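Local coordinates for protein phosphodiesterase (Salpingoeca rosetta, PDB 7CJ3) that belongs to the bacteriorhodopsin-like family of retinal-binding membrane proteins, the deposited fragment being its helical transmembrane domain, at residues 93-98 / 267-272. Sequence-based numbering, arbitrary orientation.
Sequences GILAYV and GLAMIM. With OLC ((2R)-2,3-dihydroxypropyl (9Z)-octadec-9-enoate), chain Q.
Leu95 of helix 86-111 reaches across to helix 250-277 and meets Leu268, Ala269 and Met272 with a single methyl group, CD1, a compact example of one methyl resting against three residues of a facing helix, Leu268 and Met272 a turn apart with Ala269 between them in sequence. The side-chain contacts are apolar, and no hydrogen bond joins the segments. Leu95 CD1 lies 4.0 Å from Met272 CE and only slightly farther from the CB atoms of Leu268 and Ala269. It also rests against the backbone, 4.1 Å from Ala269 N. With CG beside the backbone N (chi1 -65°) and chi2 extended, the leucine holds this methyl out toward the opposing helix. Met272 comes in from the next turn, its chain bent at chi3 (41°), which brings CE against Leu95 CD1. The segments run nearly antiparallel, their axes 10.6 Å apart at an angle of 156°. Asp76 of helix 58-81 touches both Leu95 and Ala269, and Trp144 of helix 128-149 also packs on Leu95.

On another side of helix 86-111, OLC lays C6 over the centre of one face of the Tyr97 ring, 3.8 Å above its plane. Within this bacteriorhodopsin-like helical bundle, where the Leu268 side chain is about 8 Å from the bound retinal, the Leu95 side chain spans the gap, and cohesion between these segments comes from van der Waals contact without hydrogen bonds.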
loop_
_atom_site.group_PDB
_atom_site.type_symbol
_atom_site.label_atom_id
_atom_site.label_comp_id
_atom_site.label_asym_id
_atom_site.label_seq_id
_atom_site.Cartn_x
_atom_site.Cartn_y
_atom_site.Cartn_z
ATOM N N GLY B 93 -10.132 13.772 6.697
ATOM C CA GLY B 93 -10.681 13.084 7.883
ATOM C C GLY B 93 -11.571 11.921 7.486
ATOM O O GLY B 93 -11.357 10.806 8.043
ATOM N N ILE B 94 -12.488 12.144 6.535
ATOM C CA ILE B 94 -13.467 11.120 6.029
ATOM C C ILE B 94 -12.701 9.956 5.374
ATOM O O ILE B 94 -13.114 8.775 5.526
ATOM C CB ILE B 94 -14.517 11.740 5.077
ATOM C CG1 ILE B 94 -15.209 12.962 5.696
ATOM C CG2 ILE B 94 -15.529 10.703 4.639
ATOM C CD1 ILE B 94 -16.433 13.463 4.981
ATOM N N LEU B 95 -11.595 10.254 4.701
ATOM C CA LEU B 95 -10.795 9.209 4.026
ATOM C C LEU B 95 -10.062 8.358 5.076
ATOM O O LEU B 95 -9.891 7.136 4.849
ATOM C CB LEU B 95 -9.862 9.899 3.029
ATOM C CG LEU B 95 -10.612 10.594 1.895
ATOM C CD1 LEU B 95 -9.658 11.116 0.828
ATOM C CD2 LEU B 95 -11.660 9.673 1.282
ATOM N N ALA B 96 -9.679 8.966 6.200
ATOM C CA ALA B 96 -9.011 8.266 7.315
ATOM C C ALA B 96 -9.926 7.164 7.880
ATOM O O ALA B 96 -9.411 6.056 8.054
ATOM C CB ALA B 96 -8.597 9.264 8.357
ATOM N N TYR B 97 -11.227 7.442 8.112
ATOM C CA TYR B 97 -12.217 6.478 8.670
ATOM C C TYR B 97 -12.499 5.364 7.656
ATOM O O TYR B 97 -12.461 4.157 8.012
ATOM C CB TYR B 97 -13.528 7.159 9.086
ATOM C CG TYR B 97 -13.407 7.961 10.365
ATOM C CD1 TYR B 97 -13.384 9.352 10.378
ATOM C CD2 TYR B 97 -13.325 7.307 11.590
ATOM C CE1 TYR B 97 -13.265 10.062 11.569
ATOM C CE2 TYR B 97 -13.191 7.997 12.785
ATOM C CZ TYR B 97 -13.156 9.382 12.777
ATOM O OH TYR B 97 -13.032 10.039 13.974
ATOM N N VAL B 98 -12.780 5.749 6.412
ATOM C CA VAL B 98 -13.075 4.767 5.337
ATOM C C VAL B 98 -11.910 3.789 5.228
ATOM O O VAL B 98 -12.158 2.574 5.227
ATOM C CB VAL B 98 -13.436 5.352 3.970
ATOM C CG1 VAL B 98 -14.779 6.066 4.028
ATOM C CG2 VAL B 98 -12.358 6.247 3.413
ATOM N N GLY B 267 -6.685 5.888 -4.325
ATOM C CA GLY B 267 -6.827 6.754 -5.501
ATOM C C GLY B 267 -7.335 8.130 -5.116
ATOM O O GLY B 267 -6.811 9.090 -5.677
ATOM N N LEU B 268 -8.311 8.227 -4.200
ATOM C CA LEU B 268 -8.949 9.507 -3.768
ATOM C C LEU B 268 -7.960 10.318 -2.932
ATOM O O LEU B 268 -7.933 11.553 -3.097
ATOM C CB LEU B 268 -10.213 9.245 -2.937
ATOM C CG LEU B 268 -11.430 8.665 -3.656
ATOM C CD1 LEU B 268 -12.662 8.758 -2.747
ATOM C CD2 LEU B 268 -11.716 9.380 -4.969
ATOM N N ALA B 269 -7.194 9.645 -2.068
ATOM C CA ALA B 269 -6.191 10.250 -1.163
ATOM C C ALA B 269 -4.969 10.694 -1.944
ATOM O O ALA B 269 -4.342 11.637 -1.498
ATOM C CB ALA B 269 -5.791 9.286 -0.082
ATOM N N MET B 270 -4.619 10.022 -3.035
ATOM C CA MET B 270 -3.496 10.445 -3.918
ATOM C C MET B 270 -3.870 11.758 -4.628
ATOM O O MET B 270 -2.994 12.628 -4.736
ATOM C CB MET B 270 -3.141 9.360 -4.941
ATOM C CG MET B 270 -2.245 8.263 -4.392
ATOM S SD MET B 270 -2.143 6.745 -5.443
ATOM C CE MET B 270 -1.964 7.363 -7.121
ATOM N N ILE B 271 -5.115 11.910 -5.080
ATOM C CA ILE B 271 -5.569 13.068 -5.912
ATOM C C ILE B 271 -5.691 14.320 -5.019
ATOM O O ILE B 271 -5.380 15.436 -5.500
ATOM C CB ILE B 271 -6.871 12.737 -6.692
ATOM C CG1 ILE B 271 -6.585 11.841 -7.904
ATOM C CG2 ILE B 271 -7.631 13.995 -7.097
ATOM C CD1 ILE B 271 -7.786 11.079 -8.430
ATOM N N MET B 272 -6.081 14.163 -3.756
ATOM C CA MET B 272 -6.255 15.314 -2.841
ATOM C C MET B 272 -4.918 15.722 -2.200
ATOM O O MET B 272 -4.751 16.919 -1.925
ATOM C CB MET B 272 -7.293 15.005 -1.767
ATOM C CG MET B 272 -8.060 16.248 -1.400
ATOM S SD MET B 272 -9.246 15.995 -0.110
ATOM C CE MET B 272 -8.333 14.936 1.011
HETATM C C18 OLC Q . -2.504 3.906 11.461
HETATM C C10 OLC Q . -10.244 4.586 12.099
HETATM C C9 OLC Q . -10.001 5.904 12.104
HETATM C C17 OLC Q . -3.269 2.622 11.739
HETATM C C11 OLC Q . -9.036 3.686 12.177
HETATM C C8 OLC Q . -8.586 6.465 12.153
HETATM C C24 OLC Q . -13.977 16.158 17.183
HETATM C C16 OLC Q . -4.802 2.763 11.603
HETATM C C12 OLC Q . -9.269 2.206 12.466
HETATM C C7 OLC Q . -8.495 7.896 12.672
HETATM C C15 OLC Q . -5.494 1.396 11.863
HETATM C C13 OLC Q . -7.899 1.560 12.777
HETATM C C6 OLC Q . -9.404 8.891 11.961
HETATM C C14 OLC Q . -6.991 1.298 11.559
HETATM C C5 OLC Q . -8.801 10.315 12.033
HETATM C C4 OLC Q . -9.514 11.281 12.980
HETATM C C3 OLC Q . -9.969 12.568 12.292
HETATM C C2 OLC Q . -11.213 13.172 12.960
HETATM C C21 OLC Q . -12.747 15.438 15.117
HETATM C C1 OLC Q . -10.859 14.093 14.127
HETATM C C22 OLC Q . -12.621 16.224 16.437
HETATM O O19 OLC Q . -9.989 13.801 14.938
HETATM O O25 OLC Q . -13.924 15.768 18.575
HETATM O O23 OLC Q . -11.516 15.729 17.221
HETATM O O20 OLC Q . -11.557 15.372 14.335
#